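Local coordinates for uncharacterized protein (PDB 3LPZ) that probably acts in the Get pathway of tail-anchored protein biogenesis, as an alpha-solenoid member of the GET4 family that binds Get5, at residues A[80-85]-A[98-103]; A[138-143]-A[157-162]; A[185-190]-A[243-248]; A[208-213]-A[234-239]. All coordinates share one frame; numbering follows the deposited sequence.

Contact 1 of 4, residues A[80-85]-A[98-103]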
loop_
_atom_site.group_PDB
_atom_site.type_symbol
_atom_site.label_atom_id
_atom_site.label_comp_id
_atom_site.label_asym_id
_atom_site.label_seq_id
_atom_site.Cartn_x
_atom_site.Cartn_y
_atom_site.Cartn_z
ATOM N N LEU A 80 -12.704 7.232 18.624
ATOM C CA LEU A 80 -14.081 7.716 18.810
ATOM C C LEU A 80 -14.438 8.723 17.706
ATOM O O LEU A 80 -15.566 8.786 17.248
ATOM C CB LEU A 80 -14.229 8.362 20.197
ATOM C CG LEU A 80 -15.631 8.757 20.667
ATOM C CD1 LEU A 80 -16.607 7.583 20.523
ATOM C CD2 LEU A 80 -15.599 9.294 22.121
ATOM N N LEU A 81 -13.448 9.503 17.279
ATOM C CA LEU A 81 -13.641 10.483 16.238
ATOM C C LEU A 81 -14.063 9.784 14.939
ATOM O O LEU A 81 -14.975 10.246 14.249
ATOM C CB LEU A 81 -12.350 11.294 16.020
ATOM C CG LEU A 81 -12.311 12.235 14.792
ATOM C CD1 LEU A 81 -13.416 13.320 14.908
ATOM C CD2 LEU A 81 -10.904 12.854 14.586
ATOM N N VAL A 82 -13.375 8.695 14.592
ATOM C CA VAL A 82 -13.739 7.923 13.399
ATOM C C VAL A 82 -15.147 7.376 13.580
ATOM O O VAL A 82 -15.944 7.429 12.647
ATOM C CB VAL A 82 -12.788 6.719 13.131
ATOM C CG1 VAL A 82 -13.278 5.913 11.905
ATOM C CG2 VAL A 82 -11.355 7.203 12.902
ATOM N N ASP A 83 -15.481 6.819 14.746
ATOM C CA ASP A 83 -16.821 6.266 14.928
ATOM C C ASP A 83 -17.887 7.371 14.830
ATOM O O ASP A 83 -19.023 7.137 14.405
ATOM C CB ASP A 83 -16.897 5.473 16.238
ATOM C CG ASP A 83 -16.348 4.059 16.082
ATOM O OD1 ASP A 83 -16.905 3.253 15.286
ATOM O OD2 ASP A 83 -15.351 3.739 16.745
ATOM N N THR A 84 -17.495 8.586 15.220
ATOM C CA THR A 84 -18.377 9.731 15.133
ATOM C C THR A 84 -18.633 10.077 13.668
ATOM O O THR A 84 -19.767 10.376 13.317
ATOM C CB THR A 84 -17.811 10.935 15.920
ATOM O OG1 THR A 84 -17.717 10.562 17.309
ATOM C CG2 THR A 84 -18.720 12.166 15.797
ATOM N N PHE A 85 -17.595 10.026 12.823
ATOM C CA PHE A 85 -17.753 10.273 11.371
ATOM C C PHE A 85 -18.725 9.246 10.777
ATOM O O PHE A 85 -19.595 9.574 9.976
ATOM C CB PHE A 85 -16.402 10.194 10.633
ATOM C CG PHE A 85 -15.522 11.447 10.750
ATOM C CD1 PHE A 85 -16.064 12.722 10.866
ATOM C CD2 PHE A 85 -14.139 11.336 10.676
ATOM C CE1 PHE A 85 -15.230 13.873 10.949
ATOM C CE2 PHE A 85 -13.302 12.481 10.761
ATOM C CZ PHE A 85 -13.858 13.742 10.887
ATOM N N GLY A 98 -8.276 15.707 6.836
ATOM C CA GLY A 98 -7.265 16.527 7.509
ATOM C C GLY A 98 -7.248 16.323 9.028
ATOM O O GLY A 98 -6.184 16.282 9.660
ATOM N N LYS A 99 -8.426 16.202 9.627
ATOM C CA LYS A 99 -8.496 15.948 11.079
ATOM C C LYS A 99 -7.888 14.593 11.425
ATOM O O LYS A 99 -7.203 14.456 12.448
ATOM C CB LYS A 99 -9.938 16.039 11.577
ATOM C CG LYS A 99 -10.468 17.455 11.577
ATOM C CD LYS A 99 -11.914 17.522 12.094
ATOM C CE LYS A 99 -12.521 18.939 11.937
ATOM N NZ LYS A 99 -12.803 19.291 10.514
ATOM N N LEU A 100 -8.162 13.582 10.599
ATOM C CA LEU A 100 -7.647 12.224 10.870
ATOM C C LEU A 100 -6.120 12.179 10.708
ATOM O O LEU A 100 -5.428 11.550 11.533
ATOM C CB LEU A 100 -8.354 11.164 10.009
ATOM C CG LEU A 100 -9.856 11.012 10.340
ATOM C CD1 LEU A 100 -10.551 10.104 9.317
ATOM C CD2 LEU A 100 -10.073 10.424 11.748
ATOM N N LEU A 101 -5.602 12.866 9.685
ATOM C CA LEU A 101 -4.134 12.959 9.499
ATOM C C LEU A 101 -3.477 13.742 10.622
ATOM O O LEU A 101 -2.365 13.421 11.036
ATOM C CB LEU A 101 -3.768 13.586 8.125
ATOM C CG LEU A 101 -4.163 12.735 6.918
ATOM C CD1 LEU A 101 -3.985 13.554 5.658
ATOM C CD2 LEU A 101 -3.309 11.431 6.844
ATOM N N GLY A 102 -4.164 14.765 11.130
ATOM C CA GLY A 102 -3.646 15.514 12.270
ATOM C C GLY A 102 -3.481 14.601 13.490
ATOM O O GLY A 102 -2.481 14.723 14.235
ATOM N N CYS A 103 -4.443 13.711 13.726
ATOM C CA CYS A 103 -4.310 12.729 14.831
ATOM C C CYS A 103 -3.198 11.708 14.555
ATOM O O CYS A 103 -2.331 11.451 15.420
ATOM C CB CYS A 103 -5.633 11.988 15.088
ATOM S SG CYS A 103 -6.974 13.055 15.697
#
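Segments 80-85 and 98-103 are both helical and run nearly antiparallel, their axes 11.2 Å apart at the closest and 167° between their directions. Val82 and Leu100 are the nearest residues along the two backbones, with 7.9 Å between their CA atoms. Such a spacing leaves the meeting to side chains, and the isobutyl group of Leu100 is the central piece. Its CG lies anti to the carbonyl carbon (chi1 -65°), and although CB starts off to the side, the end of the chain swings in and the two methyls divide the work. CD2 sits between two residues of the facing helix, 3.7 Å from CG2 of Val82 and 3.8 Å from CD2 of Leu81; the Val82 chain crosses it at about a right angle. CD1 instead lies by Phe85, 3.9 Å from CE2. Helices 71-88 and 94-104 thus illustrate the building principle of an alpha-solenoid, in which successive antiparallel helices pack through apolar side chains and a following helix packs against the pair: Val82 and Leu100 both also touch Phe117 and Trp124 of helix 112-128. The ring of Phe85 receives Leu100 at its edge, with CG of Leu100 in the ring plane and 3.8 Å from CE2, while CD1 of Leu81 from its own helix lies 4.1 Å above one face, toward the rim. At the same rim the aliphatic part of Lys99 passes CZ through its CD, before its end leads away from the helix pair. One turn further along the helix from Lys99, SG of Cys103 lies 4.1 Å from CD2 of Leu81.

Contact 2 of 4, residues A[138-143]-A[157-162]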
loop_
_atom_site.group_PDB
_atom_site.type_symbol
_atom_site.label_atom_id
_atom_site.label_comp_id
_atom_site.label_asym_id
_atom_site.label_seq_id
_atom_site.Cartn_x
_atom_site.Cartn_y
_atom_site.Cartn_z
ATOM N N LEU A 138 -4.947 8.734 2.386
ATOM C CA LEU A 138 -4.714 8.081 3.688
ATOM C C LEU A 138 -3.745 6.903 3.553
ATOM O O LEU A 138 -2.802 6.772 4.362
ATOM C CB LEU A 138 -6.024 7.633 4.334
ATOM C CG LEU A 138 -6.991 8.731 4.810
ATOM C CD1 LEU A 138 -8.223 8.056 5.422
ATOM C CD2 LEU A 138 -6.342 9.661 5.861
ATOM N N HIS A 139 -3.932 6.074 2.510
ATOM C CA HIS A 139 -2.985 4.975 2.242
ATOM C C HIS A 139 -1.568 5.513 2.007
ATOM O O HIS A 139 -0.586 4.943 2.507
ATOM C CB HIS A 139 -3.392 4.131 1.021
ATOM C CG HIS A 139 -4.448 3.109 1.314
ATOM N ND1 HIS A 139 -4.296 2.138 2.281
ATOM C CD2 HIS A 139 -5.668 2.895 0.759
ATOM C CE1 HIS A 139 -5.371 1.362 2.310
ATOM N NE2 HIS A 139 -6.222 1.802 1.398
ATOM N N HIS A 140 -1.455 6.585 1.225
ATOM C CA HIS A 140 -0.161 7.195 1.002
ATOM C C HIS A 140 0.561 7.607 2.311
ATOM O O HIS A 140 1.715 7.257 2.539
ATOM C CB HIS A 140 -0.252 8.406 0.084
ATOM C CG HIS A 140 1.076 9.091 -0.089
ATOM N ND1 HIS A 140 2.073 8.570 -0.886
ATOM C CD2 HIS A 140 1.581 10.221 0.466
ATOM C CE1 HIS A 140 3.138 9.359 -0.821
ATOM N NE2 HIS A 140 2.863 10.373 -0.017
ATOM N N VAL A 141 -0.114 8.407 3.122
ATOM C CA VAL A 141 0.464 8.864 4.372
ATOM C C VAL A 141 0.811 7.714 5.348
ATOM O O VAL A 141 1.903 7.699 5.893
ATOM C CB VAL A 141 -0.399 9.960 5.030
ATOM C CG1 VAL A 141 0.244 10.385 6.380
ATOM C CG2 VAL A 141 -0.516 11.176 4.049
ATOM N N VAL A 142 -0.086 6.750 5.532
ATOM C CA VAL A 142 0.191 5.606 6.396
ATOM C C VAL A 142 1.410 4.864 5.826
ATOM O O VAL A 142 2.328 4.478 6.551
ATOM C CB VAL A 142 -1.040 4.648 6.475
ATOM C CG1 VAL A 142 -0.673 3.297 7.125
ATOM C CG2 VAL A 142 -2.195 5.338 7.232
ATOM N N GLY A 143 1.414 4.697 4.503
ATOM C CA GLY A 143 2.515 4.024 3.835
ATOM C C GLY A 143 3.837 4.738 4.061
ATOM O O GLY A 143 4.851 4.078 4.357
ATOM N N LYS A 157 1.789 -2.710 1.309
ATOM C CA LYS A 157 0.341 -2.900 1.200
ATOM C C LYS A 157 -0.449 -1.595 1.076
ATOM O O LYS A 157 -1.459 -1.572 0.376
ATOM C CB LYS A 157 -0.197 -3.759 2.358
ATOM C CG LYS A 157 0.341 -5.199 2.323
ATOM C CD LYS A 157 0.097 -5.917 3.654
ATOM C CE LYS A 157 0.708 -7.324 3.642
ATOM N NZ LYS A 157 0.175 -8.105 4.789
ATOM N N HIS A 158 -0.007 -0.520 1.743
ATOM C CA HIS A 158 -0.672 0.779 1.607
ATOM C C HIS A 158 -0.234 1.554 0.364
ATOM O O HIS A 158 -1.082 2.103 -0.350
ATOM C CB HIS A 158 -0.446 1.612 2.854
ATOM C CG HIS A 158 -1.166 1.071 4.047
ATOM N ND1 HIS A 158 -2.517 1.267 4.246
ATOM C CD2 HIS A 158 -0.734 0.302 5.080
ATOM C CE1 HIS A 158 -2.880 0.668 5.370
ATOM N NE2 HIS A 158 -1.817 0.073 5.893
ATOM N N LEU A 159 1.075 1.554 0.080
ATOM C CA LEU A 159 1.582 2.355 -1.054
ATOM C C LEU A 159 1.035 1.914 -2.411
ATOM O O LEU A 159 0.870 2.757 -3.290
ATOM C CB LEU A 159 3.111 2.415 -1.064
ATOM C CG LEU A 159 3.681 3.254 0.105
ATOM C CD1 LEU A 159 5.159 2.967 0.297
ATOM C CD2 LEU A 159 3.412 4.808 -0.077
ATOM N N VAL A 160 0.757 0.618 -2.582
ATOM C CA VAL A 160 0.200 0.133 -3.850
ATOM C C VAL A 160 -1.223 0.649 -4.092
ATOM O O VAL A 160 -1.715 0.667 -5.253
ATOM C CB VAL A 160 0.270 -1.427 -4.001
ATOM C CG1 VAL A 160 1.721 -1.867 -4.032
ATOM C CG2 VAL A 160 -0.558 -2.180 -2.916
ATOM N N LEU A 161 -1.868 1.078 -3.012
ATOM C CA LEU A 161 -3.194 1.679 -3.023
ATOM C C LEU A 161 -3.191 3.209 -2.863
ATOM O O LEU A 161 -4.239 3.793 -2.583
ATOM C CB LEU A 161 -4.052 1.043 -1.912
ATOM C CG LEU A 161 -4.264 -0.484 -2.046
ATOM C CD1 LEU A 161 -5.024 -1.032 -0.828
ATOM C CD2 LEU A 161 -5.004 -0.826 -3.382
ATOM N N GLY A 162 -2.035 3.848 -3.067
ATOM C CA GLY A 162 -1.855 5.260 -2.737
ATOM C C GLY A 162 -2.158 6.208 -3.902
ATOM O O GLY A 162 -2.981 5.914 -4.805
#
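His139 and His158 face each other across a helical hairpin of the solenoid, in which helix 136-148 is followed by helix 152-159, with a type I beta turn from Leu159 to Gly162. The polar part of the contact is a single hydrogen bond between the two rings, ND1 of His139 to ND1 of His158 at 2.8 Å with an angle of 155°; either nitrogen could be the donor, so one ring must offer a proton and the other a lone pair. The rings meet rim to rim with their planes at 40°. NE2 of His139 is bonded to the backbone O of Ala133, so both its ring nitrogens are engaged and its rotation is fixed.

Two CH-pi contacts close on the ring faces. CG1 of Val142, anti to the backbone N, stands over the centre of the His158 ring, 3.6 Å from the centroid and 10° off the normal. CB of Leu161 lies over a face of the His139 ring nearer its rim, 3.9 Å from the centroid, and the two side chains point the same way.

Close backbones and the Leu159 side chain make up the rest. The CA atoms of His140 and Gly162 are 4.5 Å apart, and Gly143 lets CG of Leu159 come within 4.0 Å of its CA. Leu159 also crosses His140 obliquely: its CD2 lies 4.1 Å from ND1, the nitrogen that is hydrogen-bonded to OG of Ser166.

Contact 3 of 4, residues A[185-190]-A[243-248]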
loop_
_atom_site.group_PDB
_atom_site.type_symbol
_atom_site.label_atom_id
_atom_site.label_comp_id
_atom_site.label_asym_id
_atom_site.label_seq_id
_atom_site.Cartn_x
_atom_site.Cartn_y
_atom_site.Cartn_z
ATOM N N THR A 185 20.441 -9.074 -6.482
ATOM C CA THR A 185 19.018 -9.087 -6.165
ATOM C C THR A 185 18.265 -7.865 -6.661
ATOM O O THR A 185 17.059 -7.783 -6.428
ATOM C CB THR A 185 18.745 -9.263 -4.652
ATOM O OG1 THR A 185 19.159 -8.071 -3.946
ATOM C CG2 THR A 185 19.450 -10.551 -4.118
ATOM N N ALA A 186 18.935 -6.925 -7.350
ATOM C CA ALA A 186 18.224 -5.704 -7.849
ATOM C C ALA A 186 16.845 -5.964 -8.516
ATOM O O ALA A 186 15.892 -5.284 -8.172
ATOM C CB ALA A 186 19.099 -4.832 -8.742
ATOM N N PRO A 187 16.734 -6.962 -9.445
ATOM C CA PRO A 187 15.436 -7.193 -10.116
ATOM C C PRO A 187 14.325 -7.643 -9.170
ATOM O O PRO A 187 13.153 -7.360 -9.431
ATOM C CB PRO A 187 15.737 -8.321 -11.120
ATOM C CG PRO A 187 17.293 -8.368 -11.207
ATOM C CD PRO A 187 17.768 -7.928 -9.886
ATOM N N LEU A 188 14.683 -8.329 -8.077
ATOM C CA LEU A 188 13.689 -8.794 -7.098
ATOM C C LEU A 188 13.024 -7.621 -6.371
ATOM O O LEU A 188 11.830 -7.633 -6.128
ATOM C CB LEU A 188 14.320 -9.751 -6.083
ATOM C CG LEU A 188 14.502 -11.240 -6.440
ATOM C CD1 LEU A 188 14.716 -11.536 -7.912
ATOM C CD2 LEU A 188 15.586 -11.892 -5.524
ATOM N N TYR A 189 13.807 -6.615 -6.021
ATOM C CA TYR A 189 13.272 -5.447 -5.342
ATOM C C TYR A 189 12.563 -4.546 -6.310
ATOM O O TYR A 189 11.520 -3.968 -5.972
ATOM C CB TYR A 189 14.366 -4.710 -4.564
ATOM C CG TYR A 189 14.844 -5.554 -3.390
ATOM C CD1 TYR A 189 14.135 -5.567 -2.182
ATOM C CD2 TYR A 189 15.949 -6.407 -3.518
ATOM C CE1 TYR A 189 14.552 -6.374 -1.109
ATOM C CE2 TYR A 189 16.368 -7.206 -2.453
ATOM C CZ TYR A 189 15.664 -7.185 -1.261
ATOM O OH TYR A 189 16.063 -7.982 -0.223
ATOM N N CYS A 190 13.070 -4.472 -7.535
ATOM C CA CYS A 190 12.362 -3.719 -8.558
ATOM C C CYS A 190 10.960 -4.314 -8.779
ATOM O O CYS A 190 9.974 -3.561 -8.845
ATOM C CB CYS A 190 13.177 -3.673 -9.867
ATOM S SG CYS A 190 12.474 -2.556 -11.075
ATOM N N PRO A 243 19.742 -9.725 -16.230
ATOM C CA PRO A 243 18.703 -10.202 -17.174
ATOM C C PRO A 243 17.235 -10.074 -16.693
ATOM O O PRO A 243 16.351 -9.804 -17.507
ATOM C CB PRO A 243 19.050 -11.683 -17.387
ATOM C CG PRO A 243 20.235 -11.998 -16.534
ATOM C CD PRO A 243 20.842 -10.696 -16.067
ATOM N N LEU A 244 16.956 -10.319 -15.415
ATOM C CA LEU A 244 15.567 -10.255 -14.949
ATOM C C LEU A 244 15.053 -8.828 -14.865
ATOM O O LEU A 244 13.846 -8.581 -14.882
ATOM C CB LEU A 244 15.403 -10.911 -13.576
ATOM C CG LEU A 244 15.301 -12.440 -13.577
ATOM C CD1 LEU A 244 15.060 -12.912 -12.130
ATOM C CD2 LEU A 244 14.228 -12.943 -14.545
ATOM N N LEU A 245 15.956 -7.875 -14.715
ATOM C CA LEU A 245 15.528 -6.481 -14.780
ATOM C C LEU A 245 15.122 -6.153 -16.240
ATOM O O LEU A 245 14.172 -5.385 -16.506
ATOM C CB LEU A 245 16.650 -5.574 -14.294
ATOM C CG LEU A 245 16.270 -4.597 -13.189
ATOM C CD1 LEU A 245 17.474 -3.733 -12.733
ATOM C CD2 LEU A 245 15.108 -3.720 -13.645
ATOM N N ASN A 246 15.851 -6.737 -17.180
ATOM C CA ASN A 246 15.503 -6.608 -18.594
ATOM C C ASN A 246 14.172 -7.248 -18.910
ATOM O O ASN A 246 13.380 -6.682 -19.647
ATOM C CB ASN A 246 16.614 -7.196 -19.468
ATOM C CG ASN A 246 17.930 -6.494 -19.226
ATOM O OD1 ASN A 246 17.938 -5.316 -18.852
ATOM N ND2 ASN A 246 19.040 -7.202 -19.415
ATOM N N PHE A 247 13.905 -8.404 -18.305
ATOM C CA PHE A 247 12.595 -9.019 -18.385
ATOM C C PHE A 247 11.484 -8.062 -17.922
ATOM O O PHE A 247 10.459 -7.891 -18.604
ATOM C CB PHE A 247 12.564 -10.278 -17.508
ATOM C CG PHE A 247 11.203 -10.883 -17.386
ATOM C CD1 PHE A 247 10.694 -11.691 -18.404
ATOM C CD2 PHE A 247 10.425 -10.650 -16.253
ATOM C CE1 PHE A 247 9.412 -12.280 -18.289
ATOM C CE2 PHE A 247 9.145 -11.212 -16.133
ATOM C CZ PHE A 247 8.639 -12.032 -17.155
ATOM N N ILE A 248 11.682 -7.462 -16.751
ATOM C CA ILE A 248 10.750 -6.459 -16.233
ATOM C C ILE A 248 10.572 -5.261 -17.189
ATOM O O ILE A 248 9.435 -4.875 -17.468
ATOM C CB ILE A 248 11.164 -5.943 -14.834
ATOM C CG1 ILE A 248 11.109 -7.077 -13.798
ATOM C CG2 ILE A 248 10.292 -4.727 -14.423
ATOM C CD1 ILE A 248 11.886 -6.712 -12.495
#
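Three torsions aim the groups that meet between segments 185-190 and 243-248. Ile248 has CG1 anti to the carbonyl carbon and carries on extended through chi2, which delivers its CD1 to the carbonyl O of Pro187 at 3.4 Å. Cys190 has SG anti to its backbone N (chi1 -171°), and the sulfur reaches CD2 of Leu245 at 3.9 Å. Leu245 itself takes an unusual first torsion of -127°, away from the staggered positions, and from there serves both Cys190 and Pro187. The pyrrolidine ring of Pro187 is the piece around which the others gather. Its CB lies 3.6 Å from CB of Leu244, the two side chains crossing at about a right angle, and also 3.6 Å from the backbone N of Leu245. The backbones come closest at this point, with 4.7 Å between the CA atoms of Pro187 and Leu245. At the flanks the methyls of Ala186 and Leu188 make looser contacts with CD1 of Leu245 and CD1 of Leu244, while CD1 of Ile248 passes 4.2 Å from CB of Cys190. The side chains that meet are apolar and join helices 186-199 and 243-256 near their N-terminal ends; the axes of segments 186-190 and 243-248 run in roughly the same direction, 29° apart, and approach to 8.6 Å. Helix 203-220 packs against both segments, through Phe213 on Cys190 and through Thr214 and Leu217 on Leu245, helix 271-275 meets Leu244 through Asn273 and Leu274, and Phe239, just after strand 237-238, touches Leu245.

Contact 4 of 4, residues A[208-213]-A[234-239]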
loop_
_atom_site.group_PDB
_atom_site.type_symbol
_atom_site.label_atom_id
_atom_site.label_comp_id
_atom_site.label_asym_id
_atom_site.label_seq_id
_atom_site.Cartn_x
_atom_site.Cartn_y
_atom_site.Cartn_z
ATOM N N THR A 208 6.218 4.522 -13.250
ATOM C CA THR A 208 6.903 5.450 -12.363
ATOM C C THR A 208 7.846 4.687 -11.404
ATOM O O THR A 208 9.007 5.069 -11.241
ATOM C CB THR A 208 5.879 6.333 -11.572
ATOM O OG1 THR A 208 5.140 7.127 -12.513
ATOM C CG2 THR A 208 6.572 7.264 -10.558
ATOM N N ALA A 209 7.346 3.639 -10.745
ATOM C CA ALA A 209 8.192 2.882 -9.812
ATOM C C ALA A 209 9.433 2.325 -10.529
ATOM O O ALA A 209 10.545 2.417 -10.032
ATOM C CB ALA A 209 7.404 1.745 -9.152
ATOM N N TYR A 210 9.236 1.788 -11.724
ATOM C CA TYR A 210 10.338 1.282 -12.522
ATOM C C TYR A 210 11.377 2.381 -12.831
ATOM O O TYR A 210 12.590 2.197 -12.669
ATOM C CB TYR A 210 9.773 0.719 -13.817
ATOM C CG TYR A 210 10.826 0.464 -14.855
ATOM C CD1 TYR A 210 11.608 -0.692 -14.809
ATOM C CD2 TYR A 210 11.051 1.396 -15.888
ATOM C CE1 TYR A 210 12.601 -0.918 -15.756
ATOM C CE2 TYR A 210 12.042 1.163 -16.845
ATOM C CZ TYR A 210 12.806 -0.000 -16.767
ATOM O OH TYR A 210 13.781 -0.226 -17.723
ATOM N N ARG A 211 10.899 3.546 -13.244
ATOM C CA ARG A 211 11.826 4.618 -13.591
ATOM C C ARG A 211 12.599 5.082 -12.345
ATOM O O ARG A 211 13.819 5.233 -12.385
ATOM C CB ARG A 211 11.073 5.775 -14.250
ATOM C CG ARG A 211 10.501 5.368 -15.624
ATOM C CD ARG A 211 10.036 6.576 -16.411
ATOM N NE ARG A 211 8.703 7.005 -16.040
ATOM C CZ ARG A 211 7.625 6.832 -16.811
ATOM N NH1 ARG A 211 7.716 6.228 -18.002
ATOM N NH2 ARG A 211 6.451 7.272 -16.399
ATOM N N ILE A 212 11.900 5.281 -11.242
ATOM C CA ILE A 212 12.575 5.694 -9.994
ATOM C C ILE A 212 13.598 4.666 -9.521
ATOM O O ILE A 212 14.748 5.033 -9.167
ATOM C CB ILE A 212 11.565 6.038 -8.869
ATOM C CG1 ILE A 212 10.683 7.253 -9.257
ATOM C CG2 ILE A 212 12.265 6.242 -7.502
ATOM C CD1 ILE A 212 11.417 8.644 -9.411
ATOM N N PHE A 213 13.213 3.392 -9.504
ATOM C CA PHE A 213 14.110 2.368 -8.955
ATOM C C PHE A 213 15.374 2.276 -9.843
ATOM O O PHE A 213 16.509 2.260 -9.339
ATOM C CB PHE A 213 13.408 0.998 -8.902
ATOM C CG PHE A 213 14.242 -0.082 -8.302
ATOM C CD1 PHE A 213 15.178 -0.781 -9.077
ATOM C CD2 PHE A 213 14.098 -0.417 -6.943
ATOM C CE1 PHE A 213 15.973 -1.809 -8.501
ATOM C CE2 PHE A 213 14.876 -1.424 -6.367
ATOM C CZ PHE A 213 15.823 -2.121 -7.142
ATOM N N ALA A 234 10.204 8.708 -21.393
ATOM C CA ALA A 234 9.817 7.373 -20.914
ATOM C C ALA A 234 11.048 6.450 -20.890
ATOM O O ALA A 234 11.211 5.573 -21.738
ATOM C CB ALA A 234 8.688 6.791 -21.778
ATOM N N GLU A 235 11.914 6.699 -19.910
ATOM C CA GLU A 235 13.180 5.992 -19.701
ATOM C C GLU A 235 13.001 4.466 -19.723
ATOM O O GLU A 235 12.272 3.905 -18.916
ATOM C CB GLU A 235 13.792 6.424 -18.357
ATOM C CG GLU A 235 13.935 7.938 -18.174
ATOM C CD GLU A 235 13.303 8.437 -16.873
ATOM O OE1 GLU A 235 13.905 8.262 -15.775
ATOM O OE2 GLU A 235 12.194 9.013 -16.954
ATOM N N LEU A 236 13.633 3.807 -20.677
ATOM C CA LEU A 236 13.634 2.361 -20.705
ATOM C C LEU A 236 15.077 1.877 -20.675
ATOM O O LEU A 236 15.810 2.059 -21.660
ATOM C CB LEU A 236 12.922 1.820 -21.939
ATOM C CG LEU A 236 12.713 0.318 -21.736
ATOM C CD1 LEU A 236 11.377 0.048 -21.010
ATOM C CD2 LEU A 236 12.828 -0.464 -23.052
ATOM N N ARG A 237 15.471 1.262 -19.556
ATOM C CA ARG A 237 16.866 0.904 -19.325
ATOM C C ARG A 237 17.112 -0.597 -19.433
ATOM O O ARG A 237 16.341 -1.426 -18.905
ATOM C CB ARG A 237 17.387 1.466 -17.991
ATOM C CG ARG A 237 17.208 2.981 -17.859
ATOM C CD ARG A 237 17.658 3.472 -16.512
ATOM N NE ARG A 237 17.669 4.931 -16.463
ATOM C CZ ARG A 237 16.708 5.669 -15.917
ATOM N NH1 ARG A 237 15.646 5.100 -15.333
ATOM N NH2 ARG A 237 16.814 6.984 -15.957
ATOM N N ILE A 238 18.188 -0.929 -20.136
ATOM C CA ILE A 238 18.664 -2.290 -20.264
ATOM C C ILE A 238 19.989 -2.416 -19.511
ATOM O O ILE A 238 20.909 -1.608 -19.695
ATOM C CB ILE A 238 18.846 -2.658 -21.772
ATOM C CG1 ILE A 238 17.480 -2.602 -22.470
ATOM C CG2 ILE A 238 19.588 -4.021 -21.955
ATOM C CD1 ILE A 238 16.406 -3.696 -21.951
ATOM N N PHE A 239 20.068 -3.438 -18.662
ATOM C CA PHE A 239 21.275 -3.746 -17.891
ATOM C C PHE A 239 21.783 -5.117 -18.291
ATOM O O PHE A 239 21.239 -6.122 -17.835
ATOM C CB PHE A 239 20.944 -3.766 -16.389
ATOM C CG PHE A 239 20.452 -2.458 -15.871
ATOM C CD1 PHE A 239 21.358 -1.479 -15.437
ATOM C CD2 PHE A 239 19.089 -2.182 -15.825
ATOM C CE1 PHE A 239 20.912 -0.252 -14.974
ATOM C CE2 PHE A 239 18.624 -0.921 -15.359
ATOM C CZ PHE A 239 19.529 0.026 -14.924
HETATM O O HOH W 1 9.308 3.552 -18.544
#
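Tyr210 reaches from helix 203-220 to the backbone of segment 234-239. CG leaves CB anti to the backbone N (chi1 166°), and the ring then lies with its rim toward the facing chain. CD2 is the first ring atom to approach it, 4.1 Å from the carbonyl O of Glu235; CE2 comes closer to the same oxygen, at 3.4 Å, and that oxygen lies in the ring plane. At the tip OH accepts a hydrogen bond from the backbone N of Arg237, 2.9 Å long with an N-H...O angle of 153°. The hydroxyl is also hydrogen-bonded to OG of Ser249 from helix 243-256, so this buried oxygen ties a strand residue and two helices together. Strand 237-238 pairs with strand 227-228 in a small two-stranded antiparallel sheet within a mostly helical solenoid, and the tyrosine holds it against helix 203-220. Arg211, one residue on, crosses the Glu235 side chain at about a right angle. CD of Arg211 lies 3.3 Å from OE2 of Glu235, but NE is 4.1 Å from that oxygen, which lies well out of the guanidinium plane, so the opposite charges are near without an N-H pointing at it. A water links the two segments here, donating to O of Glu235 and accepting a weak bond from NH1 of Arg211. Glu235 finds its salt bridge within its own segment: NH2 of Arg237 meets the anti lone pair of OE1 at 3.2 Å, tilted from the guanidinium plane, while NH1 of Arg237 is bonded to OG1 of Thr214.

The four contacts follow the solenoid along the chain. Contacts 1 and 2 have centres about 17 Å apart and touch: CD2 of Leu101 packs 3.6 Å from CD2 of Leu138. Contact 2 lies about 4 Å from the chain's centre and comes within about 8 Å, nearest atoms, of contact 4. Contacts 3 and 4 form one cluster, centres about 11 Å apart, contact 4 falling within the chain interval that contact 3 spans. OD1 of Asn246 lies 2.8 Å from N of Phe239, a probable hydrogen bond, and O of Ala186 3.3 Å from CZ of Phe213. Contact 1 lies across the chain's centre, about 41 Å from contact 3 and 38 Å from contact 4, centre to centre.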